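Local coordinates for hypothetical protein Atu2144 (Agrobacterium tumefaciens, PDB 2ODF) that is of unknown function but belongs to the N-formylglutamate amidohydrolase family and probably hydrolyses an amide bond in a small substrate, at residues A[18-23]-A[68-73]; A[61-66]-A[77-82]; A[89-92]-A[96-99]; A[129-134]-A[211-216]. One frame throughout, in Å; residues are numbered along the deposited sequence.

From the N terminus, edge strand 16-19 runs into the turn of contact 1, which closes a loop of 44 residues onto helix 62-73. Contact 2 starts inside that loop and ends beyond it, so the two cross. It ties the same helix to strand 77-80, the sheet neighbour of strand 16-19, and backbone pairing of Glu19 with Leu77 joins them. Contact 3 follows in series as a small loop closed over three residues. Contact 4 comes last and spans 76 residues, bringing helix 116-143 against helix 208-213 on the sheet face opposite helix 62-73. Contacts 3 and 4 meet where Cys89 O faces His131 NE2.

Contact 1 (A[18-23]-A[68-73]); sequences VENAAA and LLSEKF
The side chain of Asn20 reaches over Ser70, bringing both its methylene and its amide nitrogen to the serine hydroxyl. Asn20 CB lies 3.6 Å from Ser70 OG, and Asn20 ND2 gives Ser70 OG a weak hydrogen bond of 3.4 Å, bent to 148° at the hydrogen. The same ND2 is also 3.4 Å from Ser70 O, so the amide sits close to two oxygens of one residue. Ser70 OG stands anti to its own backbone N (chi1 178°), beside the carbonyl carbon, which brings OG to the same side as the carbonyl, near the asparagine amide. A hydroxyl suits this buried site because it can serve two partners: it accepts from Asn20 and is held more firmly by Ala75 O. Asparagine suits the other side, since its backbone has left-handed helical angles, which this residue tolerates better than most. It also opens a type I turn, closed by Ala23 N to Asn20 O at 3.0 Å, while Thr76 OG1 bonds to Asn20 O. The contact thus joins the exit of edge strand 16-19 to the last turns of helix 62-73. Beneath Ser70 lies Leu29 of strand 27-31, and helix 234-256 packs against Leu68 and Phe73 of the same helix.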
loop_
_atom_site.group_PDB
_atom_site.type_symbol
_atom_site.label_atom_id
_atom_site.label_comp_id
_atom_site.label_asym_id
_atom_site.label_seq_id
_atom_site.Cartn_x
_atom_site.Cartn_y
_atom_site.Cartn_z
ATOM N N VAL A 18 6.374 -8.972 -17.230
ATOM C CA VAL A 18 7.116 -10.193 -16.902
ATOM C C VAL A 18 7.554 -10.798 -18.220
ATOM O O VAL A 18 6.743 -10.924 -19.131
ATOM C CB VAL A 18 6.295 -11.208 -16.079
ATOM C CG1 VAL A 18 7.076 -12.548 -15.895
ATOM C CG2 VAL A 18 5.897 -10.615 -14.715
ATOM N N GLU A 19 8.832 -11.109 -18.310
ATOM C CA GLU A 19 9.402 -11.731 -19.469
ATOM C C GLU A 19 10.087 -13.032 -19.086
ATOM O O GLU A 19 10.592 -13.166 -18.020
ATOM C CB GLU A 19 10.323 -10.774 -20.201
ATOM C CG GLU A 19 9.596 -9.671 -20.969
ATOM C CD GLU A 19 10.542 -8.626 -21.528
ATOM O OE1 GLU A 19 11.741 -8.846 -21.489
ATOM O OE2 GLU A 19 10.083 -7.602 -22.018
ATOM N N ASN A 20 10.010 -14.005 -19.970
ATOM C CA ASN A 20 10.573 -15.306 -19.685
ATOM C C ASN A 20 9.923 -15.912 -18.435
ATOM O O ASN A 20 10.573 -16.485 -17.647
ATOM C CB ASN A 20 12.076 -15.151 -19.564
ATOM C CG ASN A 20 12.833 -16.178 -20.327
ATOM O OD1 ASN A 20 12.259 -17.000 -20.951
ATOM N ND2 ASN A 20 14.135 -16.148 -20.233
ATOM N N ALA A 21 8.611 -15.756 -18.309
ATOM C CA ALA A 21 7.841 -16.252 -17.150
ATOM C C ALA A 21 8.130 -17.729 -16.865
ATOM O O ALA A 21 8.324 -18.154 -15.709
ATOM C CB ALA A 21 6.335 -16.036 -17.377
ATOM N N ALA A 22 8.204 -18.517 -17.927
ATOM C CA ALA A 22 8.463 -19.934 -17.795
ATOM C C ALA A 22 9.943 -20.309 -17.935
ATOM O O ALA A 22 10.244 -21.402 -18.314
ATOM C CB ALA A 22 7.597 -20.732 -18.791
ATOM N N ALA A 23 10.871 -19.427 -17.596
ATOM C CA ALA A 23 12.298 -19.778 -17.634
ATOM C C ALA A 23 12.651 -20.903 -16.643
ATOM O O ALA A 23 12.064 -21.016 -15.572
ATOM C CB ALA A 23 13.172 -18.549 -17.354
ATOM N N LEU A 68 19.078 -8.729 -21.395
ATOM C CA LEU A 68 20.211 -9.506 -21.897
ATOM C C LEU A 68 20.576 -10.582 -20.900
ATOM O O LEU A 68 20.818 -11.721 -21.289
ATOM C CB LEU A 68 21.398 -8.613 -22.206
ATOM C CG LEU A 68 21.184 -7.651 -23.362
ATOM C CD1 LEU A 68 22.432 -6.821 -23.513
ATOM C CD2 LEU A 68 20.839 -8.368 -24.664
ATOM N N LEU A 69 20.597 -10.239 -19.616
ATOM C CA LEU A 69 20.775 -11.234 -18.547
ATOM C C LEU A 69 19.676 -12.303 -18.467
ATOM O O LEU A 69 19.932 -13.432 -18.088
ATOM C CB LEU A 69 20.935 -10.525 -17.182
ATOM C CG LEU A 69 22.197 -9.678 -16.994
ATOM C CD1 LEU A 69 22.168 -8.930 -15.679
ATOM C CD2 LEU A 69 23.445 -10.581 -17.064
ATOM N N SER A 70 18.449 -11.943 -18.816
ATOM C CA SER A 70 17.335 -12.885 -18.856
ATOM C C SER A 70 17.596 -14.010 -19.895
ATOM O O SER A 70 17.323 -15.190 -19.627
ATOM C CB SER A 70 16.047 -12.115 -19.154
ATOM O OG SER A 70 14.930 -12.977 -19.255
ATOM N N GLU A 71 18.154 -13.627 -21.034
ATOM C CA GLU A 71 18.600 -14.544 -22.103
ATOM C C GLU A 71 19.787 -15.386 -21.607
ATOM O O GLU A 71 19.753 -16.606 -21.669
ATOM C CB GLU A 71 19.008 -13.745 -23.363
ATOM C CG GLU A 71 17.857 -12.972 -24.054
ATOM C CD GLU A 71 18.286 -11.745 -24.952
ATOM O OE1 GLU A 71 19.337 -11.784 -25.669
ATOM O OE2 GLU A 71 17.524 -10.730 -24.951
ATOM N N LYS A 72 20.822 -14.733 -21.094
ATOM C CA LYS A 72 22.031 -15.439 -20.677
ATOM C C LYS A 72 21.816 -16.400 -19.505
ATOM O O LYS A 72 22.372 -17.486 -19.501
ATOM C CB LYS A 72 23.140 -14.446 -20.337
ATOM C CG LYS A 72 23.568 -13.610 -21.549
ATOM C CD LYS A 72 24.598 -12.621 -21.167
ATOM C CE LYS A 72 25.015 -11.744 -22.361
ATOM N NZ LYS A 72 25.841 -12.513 -23.318
ATOM N N PHE A 73 21.011 -16.006 -18.520
ATOM C CA PHE A 73 20.735 -16.862 -17.367
ATOM C C PHE A 73 19.496 -17.738 -17.500
ATOM O O PHE A 73 19.188 -18.499 -16.563
ATOM C CB PHE A 73 20.618 -16.022 -16.078
ATOM C CG PHE A 73 21.935 -15.633 -15.496
ATOM C CD1 PHE A 73 22.695 -16.559 -14.806
ATOM C CD2 PHE A 73 22.417 -14.343 -15.612
ATOM C CE1 PHE A 73 23.935 -16.210 -14.267
ATOM C CE2 PHE A 73 23.660 -13.986 -15.056
ATOM C CZ PHE A 73 24.409 -14.920 -14.399
#

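Contact 2 (A[61-66]-A[77-82]); sequences GALAVA and LVYQRF
Tyr79 lies against Leu63 in a beta-alpha-beta crossover, in which helix 62-73 links the adjacent parallel strands 27-31 and 77-80 and packs on one face of the sheet. The first turn of the helix, 62-66, runs almost antiparallel to strand 77-80, at 167°. Starting at the backbone, Tyr79 CB is 4.0 Å from Leu63 CD1. Tyr79 CG comes closer to Leu63 CD1, at 3.8 Å. This CG lies between the backbone N and the carbonyl carbon (chi1 69°), which swings the ring to the helix side, with one face toward Leu63: Leu63 CD1 makes a CH-pi contact 4.1 Å from the Tyr79 ring centroid and 23° off the normal, displaced toward the rim. Farther out, Tyr79 CE2 meets Leu63 CD2 at 4.1 Å. The ring ends in OH, which probably hydrogen-bonds Glu19 OE2 on strand 16-19; tyrosine fits a place that is apolar at its base and polar at its tip. Leu63 CD1 also touches Leu77 CD2 at 4.0 Å, so one branch bridges two strand residues that point toward the helix. Three residues on from Leu63, small Ala66 admits both leucine branches: Ala66 CB meets Leu77 CD1 at 3.8 Å, while Leu77 CD2 rests 3.9 Å from Ala66 C.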
loop_
_atom_site.group_PDB
_atom_site.type_symbol
_atom_site.label_atom_id
_atom_site.label_comp_id
_atom_site.label_asym_id
_atom_site.label_seq_id
_atom_site.Cartn_x
_atom_site.Cartn_y
_atom_site.Cartn_z
ATOM N N GLY A 61 19.461 2.156 -19.284
ATOM C CA GLY A 61 20.287 0.985 -19.537
ATOM C C GLY A 61 19.881 -0.241 -18.738
ATOM O O GLY A 61 20.202 -1.336 -19.129
ATOM N N ALA A 62 19.215 -0.046 -17.597
ATOM C CA ALA A 62 19.011 -1.134 -16.636
ATOM C C ALA A 62 18.095 -2.254 -17.163
ATOM O O ALA A 62 18.412 -3.432 -17.010
ATOM C CB ALA A 62 18.499 -0.572 -15.290
ATOM N N LEU A 63 16.957 -1.903 -17.755
ATOM C CA LEU A 63 16.050 -2.894 -18.331
ATOM C C LEU A 63 16.736 -3.606 -19.516
ATOM O O LEU A 63 16.559 -4.802 -19.719
ATOM C CB LEU A 63 14.744 -2.230 -18.786
ATOM C CG LEU A 63 13.695 -3.092 -19.423
ATOM C CD1 LEU A 63 13.355 -4.213 -18.449
ATOM C CD2 LEU A 63 12.440 -2.238 -19.861
ATOM N N ALA A 64 17.552 -2.860 -20.259
ATOM C CA ALA A 64 18.192 -3.389 -21.455
ATOM C C ALA A 64 19.177 -4.463 -21.044
ATOM O O ALA A 64 19.201 -5.545 -21.641
ATOM C CB ALA A 64 18.917 -2.260 -22.214
ATOM N N VAL A 65 19.982 -4.143 -20.019
ATOM C CA VAL A 65 20.917 -5.087 -19.415
ATOM C C VAL A 65 20.177 -6.266 -18.801
ATOM O O VAL A 65 20.571 -7.398 -18.996
ATOM C CB VAL A 65 21.820 -4.413 -18.368
ATOM C CG1 VAL A 65 22.550 -5.462 -17.525
ATOM C CG2 VAL A 65 22.808 -3.458 -19.057
ATOM N N ALA A 66 19.095 -5.991 -18.068
ATOM C CA ALA A 66 18.257 -7.054 -17.476
ATOM C C ALA A 66 17.690 -8.041 -18.505
ATOM O O ALA A 66 17.638 -9.244 -18.253
ATOM C CB ALA A 66 17.144 -6.445 -16.644
ATOM N N LEU A 77 12.223 -12.307 -15.728
ATOM C CA LEU A 77 12.455 -10.893 -15.451
ATOM C C LEU A 77 11.120 -10.252 -15.140
ATOM O O LEU A 77 10.209 -10.335 -15.950
ATOM C CB LEU A 77 13.082 -10.183 -16.633
ATOM C CG LEU A 77 13.148 -8.655 -16.652
ATOM C CD1 LEU A 77 13.906 -8.114 -15.450
ATOM C CD2 LEU A 77 13.792 -8.209 -17.964
ATOM N N VAL A 78 11.027 -9.643 -13.967
ATOM C CA VAL A 78 9.866 -8.859 -13.551
ATOM C C VAL A 78 10.285 -7.413 -13.492
ATOM O O VAL A 78 11.280 -7.075 -12.844
ATOM C CB VAL A 78 9.338 -9.268 -12.180
ATOM C CG1 VAL A 78 8.065 -8.446 -11.827
ATOM C CG2 VAL A 78 9.056 -10.755 -12.148
ATOM N N TYR A 79 9.526 -6.557 -14.172
ATOM C CA TYR A 79 9.887 -5.161 -14.260
ATOM C C TYR A 79 8.639 -4.261 -14.170
ATOM O O TYR A 79 7.508 -4.675 -14.474
ATOM C CB TYR A 79 10.740 -4.881 -15.490
ATOM C CG TYR A 79 10.038 -5.007 -16.821
ATOM C CD1 TYR A 79 9.865 -6.258 -17.424
ATOM C CD2 TYR A 79 9.574 -3.893 -17.492
ATOM C CE1 TYR A 79 9.228 -6.388 -18.645
ATOM C CE2 TYR A 79 8.936 -4.021 -18.741
ATOM C CZ TYR A 79 8.765 -5.272 -19.298
ATOM O OH TYR A 79 8.123 -5.423 -20.525
ATOM N N GLN A 80 8.885 -3.050 -13.706
ATOM C CA GLN A 80 7.865 -2.018 -13.561
ATOM C C GLN A 80 7.795 -1.230 -14.852
ATOM O O GLN A 80 8.834 -0.797 -15.378
ATOM C CB GLN A 80 8.284 -1.168 -12.358
ATOM C CG GLN A 80 7.452 -0.016 -11.943
ATOM C CD GLN A 80 5.940 -0.253 -11.884
ATOM O OE1 GLN A 80 5.391 -0.837 -10.928
ATOM N NE2 GLN A 80 5.264 0.286 -12.855
ATOM N N ARG A 81 6.586 -1.068 -15.386
ATOM C CA ARG A 81 6.396 -0.398 -16.678
ATOM C C ARG A 81 6.209 1.130 -16.611
ATOM O O ARG A 81 6.124 1.767 -17.643
ATOM C CB ARG A 81 5.241 -1.072 -17.433
ATOM C CG ARG A 81 5.550 -2.536 -17.736
ATOM C CD ARG A 81 4.515 -3.199 -18.577
ATOM N NE ARG A 81 4.457 -2.635 -19.920
ATOM C CZ ARG A 81 3.528 -1.789 -20.344
ATOM N NH1 ARG A 81 2.548 -1.393 -19.535
ATOM N NH2 ARG A 81 3.583 -1.337 -21.598
ATOM N N PHE A 82 6.159 1.701 -15.406
ATOM C CA PHE A 82 6.013 3.138 -15.211
ATOM C C PHE A 82 7.039 3.709 -14.265
ATOM O O PHE A 82 7.641 2.979 -13.458
ATOM C CB PHE A 82 4.568 3.471 -14.741
ATOM C CG PHE A 82 3.529 3.016 -15.732
ATOM C CD1 PHE A 82 3.139 3.831 -16.774
ATOM C CD2 PHE A 82 3.047 1.720 -15.681
ATOM C CE1 PHE A 82 2.256 3.368 -17.725
ATOM C CE2 PHE A 82 2.171 1.266 -16.603
ATOM C CZ PHE A 82 1.772 2.084 -17.627
#

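Contact 3 (A[89-92]-A[96-99]); sequences CNRP and PSAM
Arg91 lays one face of its guanidinium group over the CB of Ser97, which stands 3.6 Å above the plane and over its centre. Ser97 CB is nearest to Arg91 NE and CZ, both at 3.6 Å, so a methylene fills the broad, poorly hydrated face of the cation. The aliphatic part of the arginine follows the opposing chain: Arg91 CG lies 4.0 Å from Ser97 C, and Arg91 CB packs 3.8 Å from Ala98 CA. A bend at chi2 (-66°) turns the chain so that it runs alongside the 96-99 segment, from Ala98 to Ser97, which is how the head arrives above Ser97. Alanine suits the next position because the backbones are close there, with the CA atoms of Arg91 and Ala98 only 5.0 Å apart, and Ala98 CB also presses to 3.3 Å from Pro92 O. Across the two segments the contact is van der Waals only, and bonds to surrounding residues set their positions. Tyr87 OH binds Arg91 O, and Asp88 pairs through the backbone with Ala98, so the preceding residues anchor both limbs. Farther out, Asn90 bonds through its amide to Val206 O and Thr209 N. The loop, lying between strands 77-80 and 102-103, is thereby fastened to the start of helix 208-213, while Cys89 and Met99 pack on helix 116-143.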
loop_
_atom_site.group_PDB
_atom_site.type_symbol
_atom_site.label_atom_id
_atom_site.label_comp_id
_atom_site.label_asym_id
_atom_site.label_seq_id
_atom_site.Cartn_x
_atom_site.Cartn_y
_atom_site.Cartn_z
ATOM N N CYS A 89 9.189 1.904 -6.670
ATOM C CA CYS A 89 8.836 0.585 -6.145
ATOM C C CYS A 89 9.922 -0.032 -5.263
ATOM O O CYS A 89 9.677 -1.045 -4.611
ATOM C CB CYS A 89 8.453 -0.340 -7.273
ATOM S SG CYS A 89 6.840 0.015 -7.913
ATOM N N ASN A 90 11.105 0.575 -5.226
ATOM C CA ASN A 90 12.140 0.157 -4.287
ATOM C C ASN A 90 12.057 0.957 -2.982
ATOM O O ASN A 90 13.041 1.073 -2.287
ATOM C CB ASN A 90 13.552 0.324 -4.901
ATOM C CG ASN A 90 14.629 -0.474 -4.144
ATOM O OD1 ASN A 90 14.335 -1.461 -3.481
ATOM N ND2 ASN A 90 15.875 -0.061 -4.283
ATOM N N ARG A 91 10.882 1.509 -2.669
ATOM C CA ARG A 91 10.644 2.243 -1.418
ATOM C C ARG A 91 9.264 1.891 -0.837
ATOM O O ARG A 91 8.311 1.755 -1.595
ATOM C CB ARG A 91 10.660 3.735 -1.664
ATOM C CG ARG A 91 12.006 4.277 -2.117
ATOM C CD ARG A 91 13.099 4.188 -1.071
ATOM N NE ARG A 91 14.269 4.841 -1.636
ATOM C CZ ARG A 91 15.217 5.490 -0.970
ATOM N NH1 ARG A 91 15.205 5.632 0.350
ATOM N NH2 ARG A 91 16.203 6.038 -1.676
ATOM N N PRO A 92 9.157 1.744 0.494
ATOM C CA PRO A 92 7.849 1.548 1.090
ATOM C C PRO A 92 7.061 2.872 1.119
ATOM O O PRO A 92 7.671 3.959 1.043
ATOM C CB PRO A 92 8.195 1.056 2.505
ATOM C CG PRO A 92 9.503 1.666 2.794
ATOM C CD PRO A 92 10.222 1.716 1.505
ATOM N N PRO A 96 9.679 9.031 2.421
ATOM C CA PRO A 96 9.524 10.216 1.574
ATOM C C PRO A 96 10.006 10.031 0.148
ATOM O O PRO A 96 9.609 10.786 -0.741
ATOM C CB PRO A 96 10.395 11.269 2.274
ATOM C CG PRO A 96 10.509 10.834 3.635
ATOM C CD PRO A 96 10.514 9.327 3.598
ATOM N N SER A 97 10.875 9.052 -0.085
ATOM C CA SER A 97 11.388 8.816 -1.432
ATOM C C SER A 97 10.418 7.994 -2.269
ATOM O O SER A 97 10.630 7.863 -3.448
ATOM C CB SER A 97 12.759 8.123 -1.399
ATOM O OG SER A 97 13.728 9.059 -0.975
ATOM N N ALA A 98 9.354 7.445 -1.693
ATOM C CA ALA A 98 8.420 6.629 -2.490
ATOM C C ALA A 98 7.731 7.442 -3.596
ATOM O O ALA A 98 7.484 6.943 -4.712
ATOM C CB ALA A 98 7.367 5.952 -1.585
ATOM N N MET A 99 7.394 8.659 -3.235
ATOM C CA MET A 99 6.735 9.591 -4.092
ATOM C C MET A 99 7.456 10.893 -3.912
ATOM O O MET A 99 7.085 11.666 -3.111
ATOM C CB MET A 99 5.257 9.709 -3.752
ATOM C CG MET A 99 4.512 8.410 -3.867
ATOM S SD MET A 99 2.785 8.323 -3.320
ATOM C CE MET A 99 2.841 6.966 -2.321
#

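Contact 4 (A[129-134]-A[211-216]); sequences PFHDRV and RLHALP
Where helix 116-143 faces the short helix 208-213, a buried histidine pair, His131 and His213, forms the polar centre of the interface. His131 ND1 and His213 NE2 are 2.8 Å apart in a hydrogen bond of 163°, and either nitrogen could be the donor. The rings meet rim to rim, their planes only 19° apart, so each nitrogen lies near the plane of the other ring. His131 CG is anti to the carbonyl carbon (chi1 -66°), which directs the ring toward helix 208-213. Apolar side chains cover both faces of each ring. Leu212 CD1 makes a CH-pi contact 3.6 Å from the His131 centroid, and Phe130 CD2 lies over the opposite face of that ring. Val134 CG1 sits 3.4 Å from the His213 centroid, almost on the ring normal, with Leu212 CB over the other face. Imidazole suits this place, being flat enough to slot between side chains while offering polar atoms at its rim. Nearby, Leu212 packs on Ala117 of the second subunit. Because Cys89 O can only accept, His131 NE2 is probably the donor to it; bonds at both ring nitrogens would hold the ring's rotation, and a polar chain runs from the 89-92 loop to His213.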
loop_
_atom_site.group_PDB
_atom_site.type_symbol
_atom_site.label_atom_id
_atom_site.label_comp_id
_atom_site.label_asym_id
_atom_site.label_seq_id
_atom_site.Cartn_x
_atom_site.Cartn_y
_atom_site.Cartn_z
ATOM N N PRO A 129 0.849 -4.186 -6.813
ATOM C CA PRO A 129 0.876 -5.163 -7.902
ATOM C C PRO A 129 2.280 -5.659 -8.241
ATOM O O PRO A 129 2.463 -6.865 -8.397
ATOM C CB PRO A 129 0.226 -4.402 -9.101
ATOM C CG PRO A 129 -0.666 -3.418 -8.436
ATOM C CD PRO A 129 0.089 -2.977 -7.210
ATOM N N PHE A 130 3.265 -4.767 -8.250
ATOM C CA PHE A 130 4.629 -5.115 -8.557
ATOM C C PHE A 130 5.178 -6.151 -7.555
ATOM O O PHE A 130 5.608 -7.239 -7.953
ATOM C CB PHE A 130 5.508 -3.857 -8.638
ATOM C CG PHE A 130 6.941 -4.147 -8.960
ATOM C CD1 PHE A 130 7.323 -4.462 -10.262
ATOM C CD2 PHE A 130 7.909 -4.127 -7.963
ATOM C CE1 PHE A 130 8.653 -4.771 -10.537
ATOM C CE2 PHE A 130 9.226 -4.445 -8.241
ATOM C CZ PHE A 130 9.591 -4.769 -9.521
ATOM N N HIS A 131 5.131 -5.826 -6.285
ATOM C CA HIS A 131 5.614 -6.694 -5.274
ATOM C C HIS A 131 4.812 -7.964 -5.123
ATOM O O HIS A 131 5.348 -8.966 -4.822
ATOM C CB HIS A 131 5.872 -5.945 -3.994
ATOM C CG HIS A 131 6.990 -4.964 -4.105
ATOM N ND1 HIS A 131 8.296 -5.346 -4.213
ATOM C CD2 HIS A 131 6.982 -3.624 -4.208
ATOM C CE1 HIS A 131 9.047 -4.279 -4.354
ATOM N NE2 HIS A 131 8.272 -3.222 -4.340
ATOM N N ASP A 132 3.519 -7.894 -5.347
ATOM C CA ASP A 132 2.676 -9.056 -5.263
ATOM C C ASP A 132 3.085 -10.084 -6.347
ATOM O O ASP A 132 3.040 -11.231 -6.141
ATOM C CB ASP A 132 1.201 -8.688 -5.387
ATOM C CG ASP A 132 0.565 -8.222 -4.065
ATOM O OD1 ASP A 132 1.206 -8.208 -3.031
ATOM O OD2 ASP A 132 -0.588 -7.895 -4.096
ATOM N N ARG A 133 3.423 -9.602 -7.511
ATOM C CA ARG A 133 3.755 -10.482 -8.594
ATOM C C ARG A 133 5.093 -11.148 -8.323
ATOM O O ARG A 133 5.244 -12.274 -8.547
ATOM C CB ARG A 133 3.827 -9.725 -9.895
ATOM C CG ARG A 133 4.029 -10.587 -11.071
ATOM C CD ARG A 133 2.854 -11.449 -11.323
ATOM N NE ARG A 133 2.929 -12.014 -12.639
ATOM C CZ ARG A 133 2.552 -11.387 -13.738
ATOM N NH1 ARG A 133 2.056 -10.185 -13.668
ATOM N NH2 ARG A 133 2.654 -11.972 -14.903
ATOM N N VAL A 134 6.053 -10.394 -7.829
ATOM C CA VAL A 134 7.335 -10.938 -7.462
ATOM C C VAL A 134 7.114 -12.016 -6.411
ATOM O O VAL A 134 7.550 -13.098 -6.536
ATOM C CB VAL A 134 8.248 -9.850 -6.964
ATOM C CG1 VAL A 134 9.484 -10.407 -6.401
ATOM C CG2 VAL A 134 8.507 -8.817 -8.046
ATOM N N ARG A 211 14.750 -6.748 1.116
ATOM C CA ARG A 211 14.071 -6.904 2.407
ATOM C C ARG A 211 12.686 -7.540 2.271
ATOM O O ARG A 211 12.300 -8.330 3.136
ATOM C CB ARG A 211 13.975 -5.587 3.182
ATOM C CG ARG A 211 15.310 -5.040 3.643
ATOM C CD ARG A 211 15.204 -3.756 4.435
ATOM N NE ARG A 211 16.537 -3.372 4.897
ATOM C CZ ARG A 211 16.824 -2.225 5.491
ATOM N NH1 ARG A 211 15.867 -1.338 5.745
ATOM N NH2 ARG A 211 18.082 -1.976 5.844
ATOM N N LEU A 212 11.947 -7.221 1.204
ATOM C CA LEU A 212 10.616 -7.801 0.989
ATOM C C LEU A 212 10.623 -9.245 0.519
ATOM O O LEU A 212 9.766 -10.032 0.924
ATOM C CB LEU A 212 9.822 -6.983 -0.036
ATOM C CG LEU A 212 9.386 -5.551 0.314
ATOM C CD1 LEU A 212 8.376 -5.064 -0.726
ATOM C CD2 LEU A 212 8.829 -5.467 1.741
ATOM N N HIS A 213 11.566 -9.601 -0.340
ATOM C CA HIS A 213 11.472 -10.851 -1.104
ATOM C C HIS A 213 12.569 -11.886 -0.863
ATOM O O HIS A 213 12.303 -13.074 -1.007
ATOM C CB HIS A 213 11.440 -10.531 -2.603
ATOM C CG HIS A 213 10.299 -9.640 -3.001
ATOM N ND1 HIS A 213 8.985 -10.047 -2.922
ATOM C CD2 HIS A 213 10.276 -8.378 -3.498
ATOM C CE1 HIS A 213 8.200 -9.066 -3.347
ATOM N NE2 HIS A 213 8.956 -8.035 -3.679
ATOM N N ALA A 214 13.802 -11.447 -0.604
ATOM C CA ALA A 214 14.929 -12.362 -0.434
ATOM C C ALA A 214 15.125 -12.765 1.028
ATOM O O ALA A 214 15.175 -13.953 1.369
ATOM C CB ALA A 214 16.182 -11.735 -0.959
ATOM N N LEU A 215 15.234 -11.776 1.893
ATOM C CA LEU A 215 15.626 -12.036 3.289
ATOM C C LEU A 215 14.598 -12.900 4.054
ATOM O O LEU A 215 14.982 -13.819 4.784
ATOM C CB LEU A 215 15.886 -10.713 4.011
ATOM C CG LEU A 215 16.929 -9.736 3.427
ATOM C CD1 LEU A 215 17.174 -8.586 4.404
ATOM C CD2 LEU A 215 18.231 -10.457 3.008
ATOM N N PRO A 216 13.289 -12.627 3.880
ATOM C CA PRO A 216 12.317 -13.398 4.668
ATOM C C PRO A 216 12.288 -14.878 4.339
ATOM O O PRO A 216 11.813 -15.652 5.152
ATOM C CB PRO A 216 10.961 -12.721 4.354
ATOM C CG PRO A 216 11.291 -11.440 3.661
ATOM C CD PRO A 216 12.628 -11.638 3.014
#